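Local coordinates for OxyA protein (Actinoplanes teichomyceticus, PDB 5HH3) that probably catalyses, as a haem-dependent cytochrome P450, a phenolic coupling that cyclises the peptide precursor of a glycopeptide antibiotic, at residues E123-D128 against A151-C156; A132-G137 against A366-T371; P144-S149 against R359-A364. All blocks are in the same frame, centred on the assembly; numbering follows the deposited sequence.

Interaction 1: residues E123-D128 against A151-C156; sequences ERVVQD and ATTATC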
loop_
_atom_site.group_PDB
_atom_site.type_symbol
_atom_site.label_atom_id
_atom_site.label_comp_id
_atom_site.label_asym_id
_atom_site.label_seq_id
_atom_site.Cartn_x
_atom_site.Cartn_y
_atom_site.Cartn_z
ATOM N N GLU B 123 35.391 -17.191 -0.512
ATOM C CA GLU B 123 35.634 -18.636 -0.612
ATOM C C GLU B 123 35.619 -19.307 0.760
ATOM O O GLU B 123 34.981 -20.339 0.936
ATOM C CB GLU B 123 36.971 -18.939 -1.306
ATOM C CG GLU B 123 37.009 -18.636 -2.798
ATOM C CD GLU B 123 38.362 -18.943 -3.443
ATOM O OE1 GLU B 123 39.426 -18.886 -2.772
ATOM O OE2 GLU B 123 38.359 -19.244 -4.655
ATOM N N ARG B 124 36.308 -18.706 1.727
ATOM C CA ARG B 124 36.298 -19.213 3.102
ATOM C C ARG B 124 34.911 -19.221 3.736
ATOM O O ARG B 124 34.565 -20.168 4.447
ATOM C CB ARG B 124 37.262 -18.426 4.000
ATOM C CG ARG B 124 38.728 -18.736 3.750
ATOM C CD ARG B 124 39.624 -18.146 4.832
ATOM N NE ARG B 124 39.705 -16.687 4.711
ATOM C CZ ARG B 124 40.520 -16.010 3.888
ATOM N NH1 ARG B 124 41.385 -16.632 3.081
ATOM N NH2 ARG B 124 40.470 -14.681 3.876
ATOM N N VAL B 125 34.119 -18.167 3.507
ATOM C CA VAL B 125 32.766 -18.113 4.068
ATOM C C VAL B 125 31.930 -19.265 3.514
ATOM O O VAL B 125 31.220 -19.928 4.269
ATOM C CB VAL B 125 32.073 -16.767 3.814
ATOM C CG1 VAL B 125 30.586 -16.841 4.159
ATOM C CG2 VAL B 125 32.754 -15.676 4.630
ATOM N N VAL B 126 32.018 -19.492 2.206
ATOM C CA VAL B 126 31.298 -20.588 1.588
ATOM C C VAL B 126 31.735 -21.955 2.175
ATOM O O VAL B 126 30.885 -22.765 2.543
ATOM C CB VAL B 126 31.523 -20.669 0.081
ATOM C CG1 VAL B 126 30.560 -21.690 -0.488
ATOM C CG2 VAL B 126 31.335 -19.320 -0.597
ATOM N N GLN B 127 33.043 -22.195 2.261
ATOM C CA GLN B 127 33.546 -23.467 2.813
ATOM C C GLN B 127 33.098 -23.680 4.261
ATOM O O GLN B 127 32.705 -24.785 4.611
ATOM C CB GLN B 127 35.077 -23.578 2.698
ATOM C CG GLN B 127 35.582 -23.666 1.263
ATOM C CD GLN B 127 35.029 -24.867 0.509
ATOM O OE1 GLN B 127 35.043 -25.986 1.012
ATOM N NE2 GLN B 127 34.542 -24.639 -0.696
ATOM N N ASP B 128 33.110 -22.621 5.073
ATOM C CA ASP B 128 32.641 -22.706 6.474
ATOM C C ASP B 128 31.144 -23.038 6.544
ATOM O O ASP B 128 30.730 -23.912 7.295
ATOM C CB ASP B 128 32.920 -21.401 7.250
ATOM C CG ASP B 128 34.407 -21.157 7.506
ATOM O OD1 ASP B 128 35.175 -22.132 7.668
ATOM O OD2 ASP B 128 34.813 -19.972 7.551
ATOM N N ALA B 151 24.971 -15.241 3.097
ATOM C CA ALA B 151 24.624 -13.818 2.862
ATOM C C ALA B 151 25.010 -12.884 4.019
ATOM O O ALA B 151 25.617 -11.842 3.791
ATOM C CB ALA B 151 23.150 -13.653 2.520
ATOM N N THR B 152 24.673 -13.273 5.241
ATOM C CA THR B 152 24.955 -12.452 6.414
ATOM C C THR B 152 26.452 -12.255 6.634
ATOM O O THR B 152 26.905 -11.139 6.853
ATOM C CB THR B 152 24.361 -13.057 7.691
ATOM O OG1 THR B 152 22.965 -13.239 7.516
ATOM C CG2 THR B 152 24.582 -12.143 8.885
ATOM N N THR B 153 27.198 -13.356 6.590
ATOM C CA THR B 153 28.632 -13.329 6.836
ATOM C C THR B 153 29.369 -12.563 5.742
ATOM O O THR B 153 30.157 -11.691 6.055
ATOM C CB THR B 153 29.200 -14.750 7.002
ATOM O OG1 THR B 153 28.473 -15.413 8.026
ATOM C CG2 THR B 153 30.651 -14.715 7.413
ATOM N N ALA B 154 29.077 -12.859 4.477
ATOM C CA ALA B 154 29.725 -12.166 3.353
ATOM C C ALA B 154 29.441 -10.653 3.361
ATOM O O ALA B 154 30.356 -9.860 3.133
ATOM C CB ALA B 154 29.300 -12.773 2.020
ATOM N N THR B 155 28.196 -10.257 3.623
ATOM C CA THR B 155 27.858 -8.827 3.665
ATOM C C THR B 155 28.488 -8.127 4.873
ATOM O O THR B 155 29.036 -7.045 4.719
ATOM C CB THR B 155 26.338 -8.529 3.624
ATOM O OG1 THR B 155 25.657 -9.164 4.718
ATOM C CG2 THR B 155 25.747 -8.978 2.332
ATOM N N CYS B 156 28.416 -8.732 6.061
ATOM C CA CYS B 156 29.080 -8.169 7.243
ATOM C C CYS B 156 30.604 -8.089 7.092
ATOM O O CYS B 156 31.193 -7.088 7.484
ATOM C CB CYS B 156 28.713 -8.916 8.533
ATOM S SG CYS B 156 26.999 -8.646 9.042
#
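V125 and T153 meet through branches set by their first torsions: V125 turns CG1 anti to its backbone N (chi1 169°), and T153 likewise swings its methyl opposite N by placing OG1 on the N side (chi1 -55°). Both side chains start out across the gap between helices 112-136 and 142-159, which by order along the chain correspond to helices D and E of the cytochrome P450 fold, two members of its D-E-I-L four-helix bundle. The two side chains run alongside each other with opposite senses rather than meeting head-on. V125 CG2 lies 3.6 Å from T153 CG2, while V125 CG1 sits 3.8 Å from T153 CB, so the valine fork touches the threonine at two neighbouring carbons. The contact is therefore apolar, although one partner is a threonine; its hydroxyl is turned back to its own helix, where OG1 is hydrogen-bonded to S149 O. At the nearest point, V125 CA and A154 CA are 6.7 Å apart. A154 CB points along the interface, and its residue supplies backbone to the contact. Only 114 Å² is buried, and no hydrogen bond links the two segments. R163 of helix 163-178 touches both V125 and T153. The side chain of A154 is about 8 Å from the haem, but the contact is structural packing, not part of the haem pocket. Beyond the methyl contacts, V125 CG1 also comes within 4.3 Å of A154 N.

Interaction 2: residues A132-G137 against A366-T371; sequences AIEALG and AHRFPT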
loop_
_atom_site.group_PDB
_atom_site.type_symbol
_atom_site.label_atom_id
_atom_site.label_comp_id
_atom_site.label_asym_id
_atom_site.label_seq_id
_atom_site.Cartn_x
_atom_site.Cartn_y
_atom_site.Cartn_z
ATOM N N ALA B 132 29.533 -26.518 8.137
ATOM C CA ALA B 132 28.450 -26.516 9.139
ATOM C C ALA B 132 27.217 -27.332 8.690
ATOM O O ALA B 132 26.598 -28.009 9.496
ATOM C CB ALA B 132 28.027 -25.085 9.468
ATOM N N ILE B 133 26.861 -27.242 7.412
ATOM C CA ILE B 133 25.751 -28.031 6.843
ATOM C C ILE B 133 26.096 -29.513 6.933
ATOM O O ILE B 133 25.292 -30.316 7.401
ATOM C CB ILE B 133 25.449 -27.638 5.363
ATOM C CG1 ILE B 133 24.821 -26.244 5.303
ATOM C CG2 ILE B 133 24.522 -28.657 4.700
ATOM C CD1 ILE B 133 24.835 -25.614 3.925
ATOM N N GLU B 134 27.306 -29.861 6.510
ATOM C CA GLU B 134 27.768 -31.257 6.562
ATOM C C GLU B 134 27.747 -31.806 7.998
ATOM O O GLU B 134 27.255 -32.913 8.233
ATOM C CB GLU B 134 29.154 -31.411 5.911
ATOM C CG GLU B 134 29.506 -32.853 5.560
ATOM C CD GLU B 134 30.669 -33.009 4.582
ATOM O OE1 GLU B 134 31.419 -32.046 4.295
ATOM O OE2 GLU B 134 30.836 -34.143 4.094
ATOM N N ALA B 135 28.215 -31.013 8.959
ATOM C CA ALA B 135 28.190 -31.427 10.364
ATOM C C ALA B 135 26.785 -31.589 10.950
ATOM O O ALA B 135 26.605 -32.397 11.862
ATOM C CB ALA B 135 29.025 -30.482 11.228
ATOM N N LEU B 136 25.794 -30.845 10.454
ATOM C CA LEU B 136 24.397 -31.041 10.896
ATOM C C LEU B 136 23.825 -32.376 10.435
ATOM O O LEU B 136 23.113 -33.036 11.188
ATOM C CB LEU B 136 23.472 -29.918 10.414
ATOM C CG LEU B 136 23.683 -28.574 11.096
ATOM C CD1 LEU B 136 23.124 -27.479 10.218
ATOM C CD2 LEU B 136 23.070 -28.552 12.490
ATOM N N GLY B 137 24.144 -32.761 9.204
ATOM C CA GLY B 137 23.665 -34.013 8.620
ATOM C C GLY B 137 22.312 -33.792 7.980
ATOM O O GLY B 137 21.532 -32.962 8.438
ATOM N N ALA B 366 28.139 -27.250 -5.600
ATOM C CA ALA B 366 28.156 -28.349 -6.581
ATOM C C ALA B 366 29.298 -29.338 -6.324
ATOM O O ALA B 366 29.079 -30.534 -6.403
ATOM C CB ALA B 366 28.235 -27.812 -8.001
ATOM N N HIS B 367 30.491 -28.830 -5.990
ATOM C CA HIS B 367 31.629 -29.675 -5.620
ATOM C C HIS B 367 31.458 -30.418 -4.301
ATOM O O HIS B 367 31.909 -31.564 -4.177
ATOM C CB HIS B 367 32.947 -28.883 -5.566
ATOM C CG HIS B 367 33.562 -28.667 -6.909
ATOM N ND1 HIS B 367 33.381 -27.506 -7.635
ATOM C CD2 HIS B 367 34.327 -29.477 -7.676
ATOM C CE1 HIS B 367 34.017 -27.608 -8.787
ATOM N NE2 HIS B 367 34.598 -28.795 -8.837
ATOM N N ARG B 368 30.854 -29.776 -3.304
ATOM C CA ARG B 368 30.740 -30.418 -1.994
ATOM C C ARG B 368 29.669 -31.510 -1.986
ATOM O O ARG B 368 29.856 -32.555 -1.377
ATOM C CB ARG B 368 30.441 -29.399 -0.892
ATOM C CG ARG B 368 30.371 -29.996 0.509
ATOM C CD ARG B 368 31.724 -30.532 0.972
ATOM N NE ARG B 368 32.592 -29.396 1.246
ATOM C CZ ARG B 368 32.752 -28.817 2.436
ATOM N NH1 ARG B 368 33.543 -27.760 2.533
ATOM N NH2 ARG B 368 32.146 -29.272 3.531
ATOM N N PHE B 369 28.540 -31.240 -2.626
ATOM C CA PHE B 369 27.404 -32.132 -2.588
ATOM C C PHE B 369 26.943 -32.423 -4.009
ATOM O O PHE B 369 25.889 -31.964 -4.412
ATOM C CB PHE B 369 26.262 -31.505 -1.762
ATOM C CG PHE B 369 26.606 -31.266 -0.302
ATOM C CD1 PHE B 369 27.128 -32.284 0.484
ATOM C CD2 PHE B 369 26.372 -30.018 0.292
ATOM C CE1 PHE B 369 27.438 -32.065 1.825
ATOM C CE2 PHE B 369 26.665 -29.799 1.627
ATOM C CZ PHE B 369 27.199 -30.820 2.395
ATOM N N PRO B 370 27.730 -33.205 -4.777
ATOM C CA PRO B 370 27.267 -33.599 -6.121
ATOM C C PRO B 370 26.005 -34.477 -6.146
ATOM O O PRO B 370 25.382 -34.590 -7.198
ATOM C CB PRO B 370 28.474 -34.362 -6.697
ATOM C CG PRO B 370 29.254 -34.791 -5.511
ATOM C CD PRO B 370 29.116 -33.652 -4.542
ATOM N N THR B 371 25.652 -35.087 -5.007
ATOM C CA THR B 371 24.433 -35.887 -4.835
ATOM C C THR B 371 23.249 -35.098 -4.244
ATOM O O THR B 371 22.232 -35.697 -3.849
ATOM C CB THR B 371 24.721 -37.079 -3.896
ATOM O OG1 THR B 371 25.344 -36.581 -2.702
ATOM C CG2 THR B 371 25.653 -38.083 -4.566
#
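E134 OE1 accepts a hydrogen bond from R368 NH2 at 3.0 Å, the core of a salt bridge. The bond is bent, with an N-H...O angle of 139°: the carboxylate oxygen is approached almost in line with its C-O bond, but it stands out of the guanidinium plane by 25°. The carboxylate and guanidinium planes are 41° apart. Beside this polar pair, I133 CG2 packs obliquely on F369 CE2 at 3.9 Å, and E134 CB reaches the rim of the same ring, 4.1 Å from F369 CZ. The contact thus joins the C-terminal turns of two helices of the P450 bundle, 112-136 (helix D) and 351-368 (helix L), with F369 the first residue to leave helical geometry after the latter. R368 holds CG opposite its backbone N, over the centre of the F369 ring and 3.6 Å above its plane; the bends at chi2 and chi3 then turn the guanidinium toward E134. Further out, D131 OD1 forms a second salt bridge to R368 NH2, and Q127 OE1 accepts a hydrogen bond from R368 NH1, so helix 112-136 grips the guanidinium at three residues. F369 is in turn stacked with the ring of the C-terminal W397.

Interaction 3: residues P144-S149 against R359-A364; sequences PRFGWS and RTAIPA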
loop_
_atom_site.group_PDB
_atom_site.type_symbol
_atom_site.label_atom_id
_atom_site.label_comp_id
_atom_site.label_asym_id
_atom_site.label_seq_id
_atom_site.Cartn_x
_atom_site.Cartn_y
_atom_site.Cartn_z
ATOM N N PRO B 144 18.002 -21.053 5.790
ATOM C CA PRO B 144 18.894 -20.508 6.827
ATOM C C PRO B 144 20.359 -20.944 6.711
ATOM O O PRO B 144 21.244 -20.111 6.883
ATOM C CB PRO B 144 18.290 -21.017 8.137
ATOM C CG PRO B 144 17.511 -22.217 7.752
ATOM C CD PRO B 144 16.990 -21.949 6.380
ATOM N N ARG B 145 20.608 -22.214 6.394
ATOM C CA ARG B 145 21.964 -22.772 6.498
ATOM C C ARG B 145 22.893 -22.507 5.321
ATOM O O ARG B 145 24.104 -22.577 5.486
ATOM C CB ARG B 145 21.924 -24.275 6.795
ATOM C CG ARG B 145 21.046 -24.639 7.971
ATOM C CD ARG B 145 21.491 -23.899 9.212
ATOM N NE ARG B 145 20.778 -24.400 10.380
ATOM C CZ ARG B 145 21.237 -24.417 11.631
ATOM N NH1 ARG B 145 22.459 -24.003 11.953
ATOM N NH2 ARG B 145 20.448 -24.884 12.575
ATOM N N PHE B 146 22.355 -22.235 4.145
ATOM C CA PHE B 146 23.180 -21.879 3.001
ATOM C C PHE B 146 22.901 -20.424 2.620
ATOM O O PHE B 146 23.812 -19.589 2.643
ATOM C CB PHE B 146 22.924 -22.855 1.849
ATOM C CG PHE B 146 23.710 -22.572 0.597
ATOM C CD1 PHE B 146 25.086 -22.745 0.568
ATOM C CD2 PHE B 146 23.060 -22.183 -0.576
ATOM C CE1 PHE B 146 25.815 -22.509 -0.582
ATOM C CE2 PHE B 146 23.786 -21.948 -1.737
ATOM C CZ PHE B 146 25.170 -22.108 -1.734
ATOM N N GLY B 147 21.651 -20.102 2.301
ATOM C CA GLY B 147 21.325 -18.747 1.876
ATOM C C GLY B 147 21.711 -17.683 2.883
ATOM O O GLY B 147 22.543 -16.805 2.594
ATOM N N TRP B 148 21.144 -17.777 4.082
ATOM C CA TRP B 148 21.363 -16.745 5.095
ATOM C C TRP B 148 22.742 -16.785 5.757
ATOM O O TRP B 148 23.329 -15.734 6.029
ATOM C CB TRP B 148 20.231 -16.761 6.129
ATOM C CG TRP B 148 19.085 -16.019 5.565
ATOM C CD1 TRP B 148 17.957 -16.532 4.967
ATOM C CD2 TRP B 148 19.006 -14.606 5.423
ATOM N NE1 TRP B 148 17.169 -15.517 4.514
ATOM C CE2 TRP B 148 17.787 -14.320 4.775
ATOM C CE3 TRP B 148 19.845 -13.546 5.807
ATOM C CZ2 TRP B 148 17.367 -13.008 4.514
ATOM C CZ3 TRP B 148 19.437 -12.246 5.541
ATOM C CH2 TRP B 148 18.200 -11.986 4.906
ATOM N N SER B 149 23.260 -17.987 5.970
ATOM C CA SER B 149 24.594 -18.174 6.542
ATOM C C SER B 149 25.629 -17.473 5.677
ATOM O O SER B 149 26.420 -16.676 6.177
ATOM C CB SER B 149 24.935 -19.669 6.650
ATOM O OG SER B 149 26.264 -19.849 7.067
ATOM N N ARG B 359 29.106 -16.555 -7.796
ATOM C CA ARG B 359 30.183 -17.187 -8.578
ATOM C C ARG B 359 31.035 -18.108 -7.710
ATOM O O ARG B 359 31.616 -19.059 -8.204
ATOM C CB ARG B 359 31.084 -16.115 -9.244
ATOM C CG ARG B 359 32.471 -16.581 -9.695
ATOM C CD ARG B 359 33.162 -15.562 -10.593
ATOM N NE ARG B 359 32.630 -14.225 -10.396
ATOM C CZ ARG B 359 33.266 -13.246 -9.762
ATOM N NH1 ARG B 359 34.473 -13.443 -9.261
ATOM N NH2 ARG B 359 32.681 -12.075 -9.634
ATOM N N THR B 360 31.123 -17.792 -6.420
ATOM C CA THR B 360 31.918 -18.541 -5.467
ATOM C C THR B 360 31.093 -19.626 -4.800
ATOM O O THR B 360 31.520 -20.781 -4.754
ATOM C CB THR B 360 32.514 -17.598 -4.390
ATOM O OG1 THR B 360 33.251 -16.553 -5.045
ATOM C CG2 THR B 360 33.460 -18.350 -3.460
ATOM N N ALA B 361 29.920 -19.271 -4.281
ATOM C CA ALA B 361 29.136 -20.215 -3.479
ATOM C C ALA B 361 28.478 -21.350 -4.277
ATOM O O ALA B 361 28.375 -22.476 -3.775
ATOM C CB ALA B 361 28.118 -19.484 -2.617
ATOM N N ILE B 362 28.055 -21.080 -5.508
ATOM C CA ILE B 362 27.349 -22.095 -6.287
ATOM C C ILE B 362 28.282 -23.242 -6.721
ATOM O O ILE B 362 27.935 -24.404 -6.512
ATOM C CB ILE B 362 26.570 -21.486 -7.489
ATOM C CG1 ILE B 362 25.451 -20.553 -7.001
ATOM C CG2 ILE B 362 26.013 -22.566 -8.404
ATOM C CD1 ILE B 362 24.466 -21.199 -6.054
ATOM N N PRO B 363 29.448 -22.928 -7.328
ATOM C CA PRO B 363 30.416 -23.991 -7.608
ATOM C C PRO B 363 30.880 -24.717 -6.368
ATOM O O PRO B 363 31.057 -25.935 -6.416
ATOM C CB PRO B 363 31.590 -23.234 -8.241
ATOM C CG PRO B 363 30.922 -22.080 -8.912
ATOM C CD PRO B 363 29.926 -21.646 -7.870
ATOM N N ALA B 364 31.079 -23.987 -5.268
ATOM C CA ALA B 364 31.449 -24.627 -3.992
ATOM C C ALA B 364 30.431 -25.694 -3.556
ATOM O O ALA B 364 30.808 -26.803 -3.170
ATOM C CB ALA B 364 31.590 -23.587 -2.910
#
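F146 points its ring edge-first at the backbone of helix 351-368, where A361 O lies in the ring plane. F146 CZ is nearest, 3.8 Å from A361 O, with F146 CE1 a little farther off. A carbonyl oxygen at the rim of an aromatic ring faces its slightly positive C-H groups, so the approach is probably mildly favourable electrostatically, although no hydrogen bond is made. A361 adds its methyl group: CB points toward helix 142-159 and stands 4.0 Å from F146 CZ, placing the distal end of the ring against both the methyl and the carbonyl of one residue. I362 arrives differently. Its CB leaves in the opposite direction, yet the bent chain (chi1 -64°, chi2 -56°) brings CD1 back to the ring edge, 4.4 Å from F146 CE2. The phenylalanine spans the gap because CG is anti to its backbone N (chi1 179°), directing the ring outward from its helix; F146 CA and A361 CA remain 9.0 Å apart, and just 99 Å² is buried. Both backbones depart from regular alpha geometry here. Helix 142-159 opens into a pi-like turn, S149 N bonding weakly to P144 O, five residues back, and helix 351-368 is kinked where P363 has no N-H to give to the preceding turn. In the P450 bundle this pairs helices E and L, while helix 112-136 brings I133 against F146, helix 225-256 (helix I) supplies L247 to F146 and M254 to I362, and W274 of helix 274-282 touches I362 and P363.

From the N terminus, helix 112-136 contributes first to interaction 1 and then, at its C-terminal end, to interaction 2; helix 142-159 follows with its parts of interactions 3 and 1. Interaction 1 closes a loop of 22 residues: the last turns of helix 112-136, the short connection and the first turns of helix 142-159. The chain then runs through about half of its length before helix 351-368 and the residues just after it close interaction 3, after 209 residues, and interaction 2, after 228. Interaction 3 nests inside interaction 2, and interaction 1 crosses both. The three helices are thus joined pairwise. Q127 OE1 lies 2.8 Å from R368 NH1, and V126 packs on A361 and A364.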